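Local coordinates for protein VP5 (Halorubrum pleomorphic virus 6, PDB 6QGL) that is an envelope protein that probably fuses the viral membrane with that of its haloarchaeal host, at residues A[128-131]-A[132-135]; A[227-230]-A[231-235]; A[278-281]-A[282-285]; A[350-353]-A[354-357]; A[485-488]-A[489-493]. One frame throughout, in Å; residues are numbered along the deposited sequence.

Contact 1 (A[128-131]-A[132-135])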
loop_
_atom_site.group_PDB
_atom_site.type_symbol
_atom_site.label_atom_id
_atom_site.label_comp_id
_atom_site.label_asym_id
_atom_site.label_seq_id
_atom_site.Cartn_x
_atom_site.Cartn_y
_atom_site.Cartn_z
ATOM N N ARG A 128 6.229 14.698 10.485
ATOM C CA ARG A 128 7.597 15.153 10.789
ATOM C C ARG A 128 8.295 15.602 9.520
ATOM O O ARG A 128 9.071 16.556 9.563
ATOM C CB ARG A 128 8.440 14.041 11.432
ATOM C CG ARG A 128 8.314 13.969 12.933
ATOM C CD ARG A 128 9.486 13.262 13.613
ATOM N NE ARG A 128 9.606 11.821 13.339
ATOM C CZ ARG A 128 8.930 10.871 13.975
ATOM N NH1 ARG A 128 9.087 9.600 13.638
ATOM N NH2 ARG A 128 8.061 11.188 14.923
ATOM N N GLU A 129 8.041 14.890 8.398
ATOM C CA GLU A 129 8.602 15.185 7.082
ATOM C C GLU A 129 8.104 16.541 6.611
ATOM O O GLU A 129 8.921 17.351 6.181
ATOM C CB GLU A 129 8.242 14.087 6.071
ATOM C CG GLU A 129 8.856 14.264 4.693
ATOM C CD GLU A 129 8.439 13.198 3.700
ATOM O OE1 GLU A 129 7.221 13.079 3.433
ATOM O OE2 GLU A 129 9.330 12.482 3.191
ATOM N N LEU A 130 6.781 16.806 6.727
ATOM C CA LEU A 130 6.198 18.094 6.342
ATOM C C LEU A 130 6.893 19.235 7.081
ATOM O O LEU A 130 7.244 20.225 6.445
ATOM C CB LEU A 130 4.670 18.137 6.549
ATOM C CG LEU A 130 3.956 19.468 6.221
ATOM C CD1 LEU A 130 4.184 19.901 4.773
ATOM C CD2 LEU A 130 2.486 19.381 6.503
ATOM N N GLU A 131 7.148 19.061 8.396
ATOM C CA GLU A 131 7.859 20.043 9.212
ATOM C C GLU A 131 9.285 20.254 8.700
ATOM O O GLU A 131 9.723 21.401 8.596
ATOM C CB GLU A 131 7.865 19.628 10.694
ATOM C CG GLU A 131 8.482 20.661 11.632
ATOM C CD GLU A 131 7.807 22.021 11.696
ATOM O OE1 GLU A 131 6.651 22.142 11.233
ATOM O OE2 GLU A 131 8.433 22.971 12.217
ATOM N N ALA A 132 9.992 19.153 8.360
ATOM C CA ALA A 132 11.359 19.204 7.830
ATOM C C ALA A 132 11.386 19.923 6.478
ATOM O O ALA A 132 12.316 20.689 6.215
ATOM C CB ALA A 132 11.933 17.802 7.699
ATOM N N MET A 133 10.349 19.696 5.641
ATOM C CA MET A 133 10.184 20.330 4.329
ATOM C C MET A 133 9.881 21.818 4.512
ATOM O O MET A 133 10.441 22.646 3.794
ATOM C CB MET A 133 9.079 19.636 3.515
ATOM C CG MET A 133 9.451 18.238 3.056
ATOM S SD MET A 133 8.393 17.593 1.735
ATOM C CE MET A 133 6.947 17.122 2.661
ATOM N N THR A 134 9.030 22.153 5.510
ATOM C CA THR A 134 8.659 23.525 5.869
ATOM C C THR A 134 9.905 24.294 6.318
ATOM O O THR A 134 10.136 25.403 5.832
ATOM C CB THR A 134 7.541 23.524 6.922
ATOM O OG1 THR A 134 6.422 22.807 6.406
ATOM C CG2 THR A 134 7.099 24.926 7.317
ATOM N N GLN A 135 10.728 23.685 7.202
ATOM C CA GLN A 135 11.970 24.283 7.698
ATOM C C GLN A 135 12.949 24.595 6.570
ATOM O O GLN A 135 13.606 25.634 6.619
ATOM C CB GLN A 135 12.631 23.406 8.773
ATOM C CG GLN A 135 11.954 23.479 10.148
ATOM C CD GLN A 135 11.983 24.848 10.807
ATOM O OE1 GLN A 135 12.920 25.643 10.649
ATOM N NE2 GLN A 135 10.951 25.149 11.581
#

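Contact 2 (A[227-230]-A[231-235])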
loop_
_atom_site.group_PDB
_atom_site.type_symbol
_atom_site.label_atom_id
_atom_site.label_comp_id
_atom_site.label_asym_id
_atom_site.label_seq_id
_atom_site.Cartn_x
_atom_site.Cartn_y
_atom_site.Cartn_z
ATOM N N MET A 227 -2.252 13.707 3.488
ATOM C CA MET A 227 -2.526 13.891 4.923
ATOM C C MET A 227 -4.035 14.031 5.148
ATOM O O MET A 227 -4.456 14.731 6.071
ATOM C CB MET A 227 -1.827 15.145 5.468
ATOM C CG MET A 227 -0.376 14.981 5.761
ATOM S SD MET A 227 0.316 16.619 6.092
ATOM C CE MET A 227 -0.359 16.948 7.725
ATOM N N LYS A 228 -4.844 13.402 4.275
ATOM C CA LYS A 228 -6.301 13.467 4.311
ATOM C C LYS A 228 -6.846 12.827 5.572
ATOM O O LYS A 228 -6.610 11.639 5.809
ATOM C CB LYS A 228 -6.897 12.784 3.070
ATOM C CG LYS A 228 -6.941 13.655 1.823
ATOM C CD LYS A 228 -7.167 12.817 0.593
ATOM C CE LYS A 228 -7.871 13.556 -0.509
ATOM N NZ LYS A 228 -8.048 12.691 -1.705
ATOM N N PHE A 229 -7.559 13.620 6.394
ATOM C CA PHE A 229 -8.166 13.104 7.619
ATOM C C PHE A 229 -9.168 12.003 7.289
ATOM O O PHE A 229 -9.187 10.996 7.981
ATOM C CB PHE A 229 -8.830 14.218 8.444
ATOM C CG PHE A 229 -9.652 13.701 9.604
ATOM C CD1 PHE A 229 -9.040 13.311 10.791
ATOM C CD2 PHE A 229 -11.033 13.573 9.497
ATOM C CE1 PHE A 229 -9.796 12.818 11.855
ATOM C CE2 PHE A 229 -11.789 13.078 10.564
ATOM C CZ PHE A 229 -11.168 12.724 11.743
ATOM N N SER A 230 -9.984 12.189 6.233
ATOM C CA SER A 230 -10.977 11.211 5.790
ATOM C C SER A 230 -10.339 9.850 5.466
ATOM O O SER A 230 -10.929 8.821 5.788
ATOM C CB SER A 230 -11.763 11.742 4.595
ATOM O OG SER A 230 -10.970 11.801 3.421
ATOM N N GLU A 231 -9.126 9.850 4.866
ATOM C CA GLU A 231 -8.392 8.630 4.521
ATOM C C GLU A 231 -7.800 7.955 5.771
ATOM O O GLU A 231 -8.005 6.753 5.976
ATOM C CB GLU A 231 -7.302 8.922 3.467
ATOM C CG GLU A 231 -7.841 9.064 2.049
ATOM C CD GLU A 231 -6.856 9.350 0.923
ATOM O OE1 GLU A 231 -7.273 9.248 -0.253
ATOM O OE2 GLU A 231 -5.686 9.703 1.201
ATOM N N TRP A 232 -7.087 8.735 6.607
ATOM C CA TRP A 232 -6.448 8.260 7.838
ATOM C C TRP A 232 -7.445 7.824 8.911
ATOM O O TRP A 232 -7.215 6.813 9.577
ATOM C CB TRP A 232 -5.479 9.317 8.386
ATOM C CG TRP A 232 -4.197 9.397 7.617
ATOM C CD1 TRP A 232 -3.944 10.162 6.517
ATOM C CD2 TRP A 232 -3.001 8.651 7.869
ATOM N NE1 TRP A 232 -2.658 9.955 6.078
ATOM C CE2 TRP A 232 -2.052 9.035 6.893
ATOM C CE3 TRP A 232 -2.630 7.709 8.843
ATOM C CZ2 TRP A 232 -0.757 8.506 6.855
ATOM C CZ3 TRP A 232 -1.352 7.173 8.795
ATOM C CH2 TRP A 232 -0.431 7.574 7.813
ATOM N N ASN A 233 -8.546 8.580 9.077
ATOM C CA ASN A 233 -9.597 8.281 10.051
ATOM C C ASN A 233 -10.397 7.045 9.671
ATOM O O ASN A 233 -10.877 6.347 10.563
ATOM C CB ASN A 233 -10.520 9.479 10.264
ATOM C CG ASN A 233 -11.516 9.307 11.384
ATOM O OD1 ASN A 233 -12.732 9.286 11.162
ATOM N ND2 ASN A 233 -11.023 9.182 12.609
ATOM N N ALA A 234 -10.539 6.773 8.355
ATOM C CA ALA A 234 -11.251 5.601 7.840
ATOM C C ALA A 234 -10.598 4.323 8.364
ATOM O O ALA A 234 -11.297 3.455 8.890
ATOM C CB ALA A 234 -11.257 5.609 6.319
ATOM N N VAL A 235 -9.256 4.248 8.287
ATOM C CA VAL A 235 -8.460 3.113 8.767
ATOM C C VAL A 235 -8.542 3.048 10.299
ATOM O O VAL A 235 -8.686 1.956 10.854
ATOM C CB VAL A 235 -6.990 3.166 8.255
ATOM C CG1 VAL A 235 -6.236 1.882 8.603
ATOM C CG2 VAL A 235 -6.935 3.421 6.751
#

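Contact 3 (A[278-281]-A[282-285])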
loop_
_atom_site.group_PDB
_atom_site.type_symbol
_atom_site.label_atom_id
_atom_site.label_comp_id
_atom_site.label_asym_id
_atom_site.label_seq_id
_atom_site.Cartn_x
_atom_site.Cartn_y
_atom_site.Cartn_z
ATOM N N ALA A 278 4.278 -16.508 7.882
ATOM C CA ALA A 278 4.643 -15.340 7.071
ATOM C C ALA A 278 5.855 -14.571 7.614
ATOM O O ALA A 278 6.662 -14.096 6.820
ATOM C CB ALA A 278 3.452 -14.409 6.921
ATOM N N THR A 279 5.987 -14.452 8.954
ATOM C CA THR A 279 7.109 -13.758 9.608
ATOM C C THR A 279 8.432 -14.508 9.378
ATOM O O THR A 279 9.483 -13.875 9.289
ATOM C CB THR A 279 6.849 -13.547 11.110
ATOM O OG1 THR A 279 6.790 -14.813 11.760
ATOM C CG2 THR A 279 5.574 -12.776 11.398
ATOM N N MET A 280 8.372 -15.856 9.289
ATOM C CA MET A 280 9.540 -16.707 9.034
ATOM C C MET A 280 9.979 -16.564 7.574
ATOM O O MET A 280 11.151 -16.785 7.264
ATOM C CB MET A 280 9.263 -18.184 9.382
ATOM C CG MET A 280 8.926 -18.440 10.854
ATOM S SD MET A 280 10.247 -18.109 12.052
ATOM C CE MET A 280 9.596 -16.651 12.859
ATOM N N MET A 281 9.039 -16.155 6.691
ATOM C CA MET A 281 9.305 -15.898 5.272
ATOM C C MET A 281 10.241 -14.699 5.148
ATOM O O MET A 281 10.984 -14.614 4.183
ATOM C CB MET A 281 8.014 -15.610 4.486
ATOM C CG MET A 281 6.974 -16.717 4.543
ATOM S SD MET A 281 7.492 -18.324 3.883
ATOM C CE MET A 281 7.759 -17.916 2.195
ATOM N N ALA A 282 10.186 -13.766 6.116
ATOM C CA ALA A 282 11.044 -12.583 6.135
ATOM C C ALA A 282 12.509 -12.971 6.339
ATOM O O ALA A 282 13.372 -12.438 5.637
ATOM C CB ALA A 282 10.594 -11.620 7.221
ATOM N N GLN A 283 12.785 -13.916 7.268
ATOM C CA GLN A 283 14.141 -14.404 7.555
ATOM C C GLN A 283 14.735 -15.076 6.314
ATOM O O GLN A 283 15.860 -14.759 5.922
ATOM C CB GLN A 283 14.138 -15.376 8.747
ATOM C CG GLN A 283 13.782 -14.729 10.084
ATOM C CD GLN A 283 13.796 -15.700 11.242
ATOM O OE1 GLN A 283 13.802 -16.927 11.075
ATOM N NE2 GLN A 283 13.793 -15.167 12.454
ATOM N N GLU A 284 13.957 -15.978 5.684
ATOM C CA GLU A 284 14.327 -16.702 4.466
ATOM C C GLU A 284 13.174 -16.538 3.488
ATOM O O GLU A 284 12.090 -17.066 3.741
ATOM C CB GLU A 284 14.565 -18.193 4.768
ATOM C CG GLU A 284 15.666 -18.462 5.782
ATOM C CD GLU A 284 15.843 -19.913 6.186
ATOM O OE1 GLU A 284 15.477 -20.809 5.392
ATOM O OE2 GLU A 284 16.362 -20.154 7.300
ATOM N N GLU A 285 13.388 -15.780 2.398
ATOM C CA GLU A 285 12.340 -15.479 1.418
ATOM C C GLU A 285 12.392 -16.344 0.163
ATOM O O GLU A 285 13.332 -16.232 -0.628
ATOM C CB GLU A 285 12.343 -13.985 1.043
ATOM C CG GLU A 285 12.634 -13.039 2.198
ATOM C CD GLU A 285 13.006 -11.615 1.835
ATOM O OE1 GLU A 285 13.138 -11.313 0.626
ATOM O OE2 GLU A 285 13.172 -10.798 2.769
#

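Contact 4 (A[350-353]-A[354-357])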
loop_
_atom_site.group_PDB
_atom_site.type_symbol
_atom_site.label_atom_id
_atom_site.label_comp_id
_atom_site.label_asym_id
_atom_site.label_seq_id
_atom_site.Cartn_x
_atom_site.Cartn_y
_atom_site.Cartn_z
ATOM N N THR A 350 -0.184 -10.067 -8.048
ATOM C CA THR A 350 1.229 -10.264 -7.733
ATOM C C THR A 350 1.913 -10.752 -8.999
ATOM O O THR A 350 1.542 -11.799 -9.536
ATOM C CB THR A 350 1.413 -11.214 -6.542
ATOM O OG1 THR A 350 0.911 -12.495 -6.892
ATOM C CG2 THR A 350 0.701 -10.739 -5.305
ATOM N N ALA A 351 2.876 -9.974 -9.508
ATOM C CA ALA A 351 3.561 -10.311 -10.753
ATOM C C ALA A 351 4.990 -9.786 -10.790
ATOM O O ALA A 351 5.356 -8.937 -9.975
ATOM C CB ALA A 351 2.769 -9.759 -11.931
ATOM N N ASP A 352 5.796 -10.297 -11.739
ATOM C CA ASP A 352 7.175 -9.861 -11.933
ATOM C C ASP A 352 7.169 -8.609 -12.809
ATOM O O ASP A 352 6.693 -8.650 -13.945
ATOM C CB ASP A 352 8.030 -10.977 -12.563
ATOM C CG ASP A 352 9.509 -10.661 -12.703
ATOM O OD1 ASP A 352 9.929 -9.555 -12.289
ATOM O OD2 ASP A 352 10.245 -11.511 -13.238
ATOM N N MET A 353 7.698 -7.501 -12.264
ATOM C CA MET A 353 7.757 -6.204 -12.936
ATOM C C MET A 353 8.679 -6.177 -14.147
ATOM O O MET A 353 8.434 -5.393 -15.057
ATOM C CB MET A 353 8.112 -5.080 -11.954
ATOM C CG MET A 353 7.044 -4.829 -10.897
ATOM S SD MET A 353 5.384 -4.484 -11.545
ATOM C CE MET A 353 5.652 -2.845 -12.265
ATOM N N SER A 354 9.729 -7.023 -14.168
ATOM C CA SER A 354 10.678 -7.088 -15.287
ATOM C C SER A 354 10.018 -7.505 -16.602
ATOM O O SER A 354 10.432 -7.049 -17.672
ATOM C CB SER A 354 11.855 -7.996 -14.962
ATOM O OG SER A 354 11.428 -9.314 -14.666
ATOM N N LEU A 355 8.976 -8.341 -16.512
ATOM C CA LEU A 355 8.232 -8.836 -17.666
ATOM C C LEU A 355 7.267 -7.801 -18.250
ATOM O O LEU A 355 6.756 -8.029 -19.350
ATOM C CB LEU A 355 7.500 -10.148 -17.320
ATOM C CG LEU A 355 8.338 -11.254 -16.654
ATOM C CD1 LEU A 355 7.477 -12.429 -16.267
ATOM C CD2 LEU A 355 9.471 -11.722 -17.553
ATOM N N VAL A 356 7.025 -6.667 -17.535
ATOM C CA VAL A 356 6.127 -5.592 -17.998
ATOM C C VAL A 356 6.515 -5.186 -19.416
ATOM O O VAL A 356 7.663 -4.799 -19.643
ATOM C CB VAL A 356 6.055 -4.349 -17.059
ATOM C CG1 VAL A 356 5.057 -3.319 -17.586
ATOM C CG2 VAL A 356 5.693 -4.730 -15.632
ATOM N N GLU A 357 5.577 -5.339 -20.374
ATOM C CA GLU A 357 5.778 -5.012 -21.791
ATOM C C GLU A 357 4.460 -4.629 -22.467
ATOM O O GLU A 357 3.417 -5.211 -22.164
ATOM C CB GLU A 357 6.445 -6.172 -22.557
ATOM C CG GLU A 357 7.894 -6.450 -22.183
ATOM C CD GLU A 357 8.580 -7.589 -22.911
ATOM O OE1 GLU A 357 7.895 -8.319 -23.664
ATOM O OE2 GLU A 357 9.808 -7.753 -22.732
#

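Contact 5 (A[485-488]-A[489-493])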
loop_
_atom_site.group_PDB
_atom_site.type_symbol
_atom_site.label_atom_id
_atom_site.label_comp_id
_atom_site.label_asym_id
_atom_site.label_seq_id
_atom_site.Cartn_x
_atom_site.Cartn_y
_atom_site.Cartn_z
ATOM N N GLN A 485 -7.152 -28.163 10.037
ATOM C CA GLN A 485 -7.421 -27.647 8.694
ATOM C C GLN A 485 -6.776 -26.280 8.494
ATOM O O GLN A 485 -6.257 -26.026 7.413
ATOM C CB GLN A 485 -8.929 -27.570 8.419
ATOM C CG GLN A 485 -9.530 -28.886 7.928
ATOM C CD GLN A 485 -11.026 -28.845 7.681
ATOM O OE1 GLN A 485 -11.657 -29.880 7.440
ATOM N NE2 GLN A 485 -11.640 -27.666 7.729
ATOM N N LEU A 486 -6.784 -25.414 9.535
ATOM C CA LEU A 486 -6.180 -24.079 9.495
ATOM C C LEU A 486 -4.681 -24.154 9.151
ATOM O O LEU A 486 -4.241 -23.449 8.243
ATOM C CB LEU A 486 -6.414 -23.325 10.823
ATOM C CG LEU A 486 -5.887 -21.880 10.909
ATOM C CD1 LEU A 486 -6.832 -20.901 10.238
ATOM C CD2 LEU A 486 -5.665 -21.468 12.346
ATOM N N GLU A 487 -3.923 -25.027 9.852
ATOM C CA GLU A 487 -2.485 -25.230 9.644
ATOM C C GLU A 487 -2.189 -25.914 8.306
ATOM O O GLU A 487 -1.239 -25.524 7.629
ATOM C CB GLU A 487 -1.873 -26.037 10.806
ATOM C CG GLU A 487 -0.349 -26.013 10.846
ATOM C CD GLU A 487 0.337 -26.800 11.948
ATOM O OE1 GLU A 487 -0.165 -27.885 12.322
ATOM O OE2 GLU A 487 1.399 -26.338 12.422
ATOM N N GLN A 488 -2.991 -26.939 7.942
ATOM C CA GLN A 488 -2.845 -27.721 6.710
ATOM C C GLN A 488 -3.136 -26.884 5.463
ATOM O O GLN A 488 -2.300 -26.860 4.557
ATOM C CB GLN A 488 -3.722 -28.991 6.757
ATOM C CG GLN A 488 -3.452 -30.001 5.640
ATOM C CD GLN A 488 -2.216 -30.829 5.893
ATOM O OE1 GLN A 488 -1.100 -30.456 5.518
ATOM N NE2 GLN A 488 -2.390 -31.978 6.534
ATOM N N GLN A 489 -4.306 -26.197 5.420
ATOM C CA GLN A 489 -4.724 -25.334 4.305
ATOM C C GLN A 489 -3.703 -24.225 4.049
ATOM O O GLN A 489 -3.392 -23.951 2.895
ATOM C CB GLN A 489 -6.109 -24.709 4.556
ATOM C CG GLN A 489 -7.294 -25.651 4.349
ATOM C CD GLN A 489 -8.613 -24.979 4.661
ATOM O OE1 GLN A 489 -8.879 -24.546 5.790
ATOM N NE2 GLN A 489 -9.478 -24.884 3.661
ATOM N N ASN A 490 -3.161 -23.627 5.130
ATOM C CA ASN A 490 -2.171 -22.551 5.083
ATOM C C ASN A 490 -0.794 -23.011 4.611
ATOM O O ASN A 490 -0.199 -22.323 3.778
ATOM C CB ASN A 490 -2.064 -21.847 6.444
ATOM C CG ASN A 490 -1.111 -20.673 6.470
ATOM O OD1 ASN A 490 -0.028 -20.736 7.059
ATOM N ND2 ASN A 490 -1.492 -19.579 5.832
ATOM N N LYS A 491 -0.267 -24.137 5.154
ATOM C CA LYS A 491 1.068 -24.618 4.778
ATOM C C LYS A 491 1.130 -25.108 3.326
ATOM O O LYS A 491 2.176 -24.958 2.692
ATOM C CB LYS A 491 1.645 -25.651 5.769
ATOM C CG LYS A 491 1.041 -27.056 5.737
ATOM C CD LYS A 491 1.933 -28.072 6.470
ATOM C CE LYS A 491 1.772 -28.086 7.978
ATOM N NZ LYS A 491 0.578 -28.861 8.406
ATOM N N GLU A 492 0.012 -25.639 2.785
ATOM C CA GLU A 492 -0.009 -26.079 1.390
ATOM C C GLU A 492 -0.200 -24.894 0.435
ATOM O O GLU A 492 0.153 -25.014 -0.735
ATOM C CB GLU A 492 -0.996 -27.236 1.132
ATOM C CG GLU A 492 -2.478 -26.920 1.243
ATOM C CD GLU A 492 -3.350 -28.157 1.116
ATOM O OE1 GLU A 492 -3.445 -28.705 -0.006
ATOM O OE2 GLU A 492 -3.929 -28.585 2.140
ATOM N N LEU A 493 -0.699 -23.739 0.938
ATOM C CA LEU A 493 -0.843 -22.521 0.130
ATOM C C LEU A 493 0.526 -21.877 -0.077
ATOM O O LEU A 493 0.824 -21.431 -1.184
ATOM C CB LEU A 493 -1.811 -21.508 0.765
ATOM C CG LEU A 493 -3.294 -21.875 0.791
ATOM C CD1 LEU A 493 -4.080 -20.888 1.629
ATOM C CD2 LEU A 493 -3.878 -21.979 -0.609
#

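Contact 1 (A[128-131]-A[132-135])
In Thr134 a chi1 of -58° keeps OG1 beside the residue's own backbone N, which turns the hydroxyl back one helical turn onto Leu130, while in Glu131 a bend at chi2 (61°) carries the carboxylate alongside Gln135. Leu130 O is gripped twice from the same residue. Thr134 N reaches it at 2.8 Å in the regular helical bond, and Thr134 OG1 donates to it over 2.7 Å, coming from above the carbonyl plane. This is the familiar i to i-4 return of a threonine hydroxyl within an alpha-helix. Glu131 and Gln135 run side by side and point the same way, their carboxylate and amide planes 52° apart. The link between them is a weak, nearly straight bond of 3.4 Å from Gln135 NE2 to Glu131 OE2; the other oxygen, OE1, has firmer partners in Asn166 ND2 and Ser164 OG. Elsewhere around the helix Met133 curls back through its chi3 bend, and its methyl CE settles 4.0 Å from Glu129 CG and 3.9 Å from Leu130 CA. The carboxylate of Glu129 passes beyond it to a salt bridge with Arg57 of helix 43-66, the helix whose Leu50 and Val54 also receive Met133. Leu130 is met by Ile148 and Tyr226. The chemistry thus differs around this turn of helix 97-140: a buried hydroxyl spends its proton on the helix itself, a buried carboxylate is probably kept ionised by its arginine, and the weak amide bond to Glu131 is secondary to the ties that hold OE1.

Contact 2 (A[227-230]-A[231-235])
Lys228 O is approached by three groups of the next helical turn. Trp232 N bonds to it almost straight at 3.0 Å, lying in the carbonyl plane; Glu231 N adds a weak bond of 3.2 Å; and the indole of Trp232 sets its edge there, with CD1 3.1 Å from the same oxygen and the oxygen in the ring plane. Lys228 occupies the N-cap position of helix 229-257, so these contacts start the helix. Its side chain, extended beyond CG, crosses that of Glu231: Lys228 CD lies 3.5 Å from Glu231 CD, and the ions form only a long salt bridge, NZ to OE1 at 3.8 Å. Glu231 OE2 has its stronger partner in Gln62. From the next residue, Phe229 pairs with Asn233, one turn later; they lie side by side, each with CG anti to its backbone N (chi1 171° and -172°), which stacks the amide on the ring with the planes 14° apart. Asn233 CB makes a CH-pi contact over the ring face, 3.8 Å from the centroid of Phe229, and Asn233 CG is 3.5 Å from Phe229 CZ. Asn233 ND2 bonds to Pro206 O, which, with the stack, probably helps to set the rotation of the amide. Trp232 plunges between helices 43-66 and 97-140, meeting Asn61 and Val66 on the first and Trp123, edge-to-face, on the second, while Met227 rests on Thr126 just ahead of the helix.

Contact 3 (A[278-281]-A[282-285])
Met280 lies alongside Gln283, the two side chains pointing the same way, with the sulfur SD 3.9 Å from Gln283 OE1. Met280 reaches this place by folding at chi2 (-65°) after a first torsion that keeps CG beside the backbone N, whereas the chain of Gln283 is extended beyond CG. The touch is loose and of van der Waals kind. Beneath it the backbone carries the contact. Ala282 N bonds to Thr279 O at 3.3 Å, the donor standing high above the carbonyl plane, and Met281 N makes a weak bond to Ala278 O. Both have the i to i-3 spacing of a 3-10 turn. Met280 O collects two weak bonds, each of 3.3 Å: a strongly bent one from Gln283 N and a straight one from Glu284 N, the latter with the i to i-4 spacing of an alpha-helix. The methyl of Ala282 sits 3.3 Å from Thr279 O. Glu284 and Glu285 have extended backbones. Thr279 OG1 turns back to Glu276 O within the helix, and Ala278 O accepts from Gln289 NE2 as helix 289-296 begins. Ala278 packs on Asp293 and Ala296 of that helix, while Met281, buried, turns to Met287 and Glu498. Toward the end of helix 274-283 the polar bonds are thus mostly weak or bent and of mixed spacing, and apolar packing of Ala278 and Met281 accompanies them on the buried side.

Contact 4 (A[350-353]-A[354-357])
The carboxylate of Asp352 turns one face to Ser354 and Leu355: Ser354 N and OG and Leu355 CG all stand above the same side of its plane. Ser354 N donates to Asp352 OD1 at 3.2 Å, well out of that plane, which makes an Asx turn at the end of strand 347-352. Ser354 OG adds a weak bond to the same OD1 at 2.8 Å, helped by a chi1 of 59° that tucks the hydroxyl between the backbone N and the carbonyl carbon. Thr437 N is the further donor to Asp352 OD1, so this buried oxygen is held from its own loop and from the loop leading into strand 438-443. Leu355 crosses Asp352 at about a right angle, with CG 3.9 Å from OD2, and its backbone N closes the turn by a weak bond of 3.4 Å to Asp352 O. The chain can then run on as strand 357-359. Leu355 packs on Pro319 and Val356 on Leu318, both of strand 317-324, the other partner of 347-352 in its antiparallel sheet. Met353 and Val356 lie side by side, pointing the same way, with Met353 CE 3.9 Å from Val356 CG2.

Contact 5 (A[485-488]-A[489-493])
Gln485 to Glu492 are joined first by backbone bonds of i to i-4 spacing. Gln489 N reaches Gln485 O at 2.8 Å, and Lys491 N and Glu492 N repeat the pattern with Glu487 O and Gln488 O; the bond from Asn490 N to Leu486 O is weak. The charged pair of the turn is Glu487 and Lys491, which cross obliquely without a salt bridge, NZ staying 4.1 Å from OE1. Lys491 starts with CG between its backbone N and carbonyl carbon (chi1 73°), then bends at chi3 and chi4, so that its ammonium is brought back over the aliphatic part of Glu487, NZ lying 3.9 Å from CG. Any attraction between the charges is therefore probably weak, and Glu487 OE2 is engaged instead by Val272 N. The amide of Gln488 comes near the same ammonium, OE1 3.7 Å from Lys491 NZ, with no bond assigned. Gln488 also meets Glu492, whose OE2 is 3.8 Å from Gln488 CG, the amide and carboxylate planes standing nearly perpendicular (89°). Gln489, extended beyond CG, lays CB and CG against Gln485 O and sends OE1 to a weak bond with Ser469 OG. The buried side of helix 480-496 faces other parts of the fold: Leu486 packs on His77 and Thr81 of helix 73-92 and on Tyr477, while Asn490 OD1 bonds to Arg277 NE of helix 274-283, the arginine against which Glu487 and Lys491 also rest.

From the N terminus the five contacts follow in series, each closing only a helical turn or a tight turn, so none nests within another and none crosses. Contact 1 lies late in helix 97-140 and contact 2 opens helix 229-257; these two touch where Leu130 CD2 meets Met227 SD at 3.5 Å, joining helix 97-140 to the residue just ahead of helix 229-257. Contact 3 lies in the last part of helix 274-283, the next helix in the chain, with its centre about 31 Å from that of contact 2. Contact 4 turns the chain from strand 347-352 toward 357-359. Contact 5, in helix 480-496 near the C terminus, returns to contact 3, their nearest atoms about 6 Å apart.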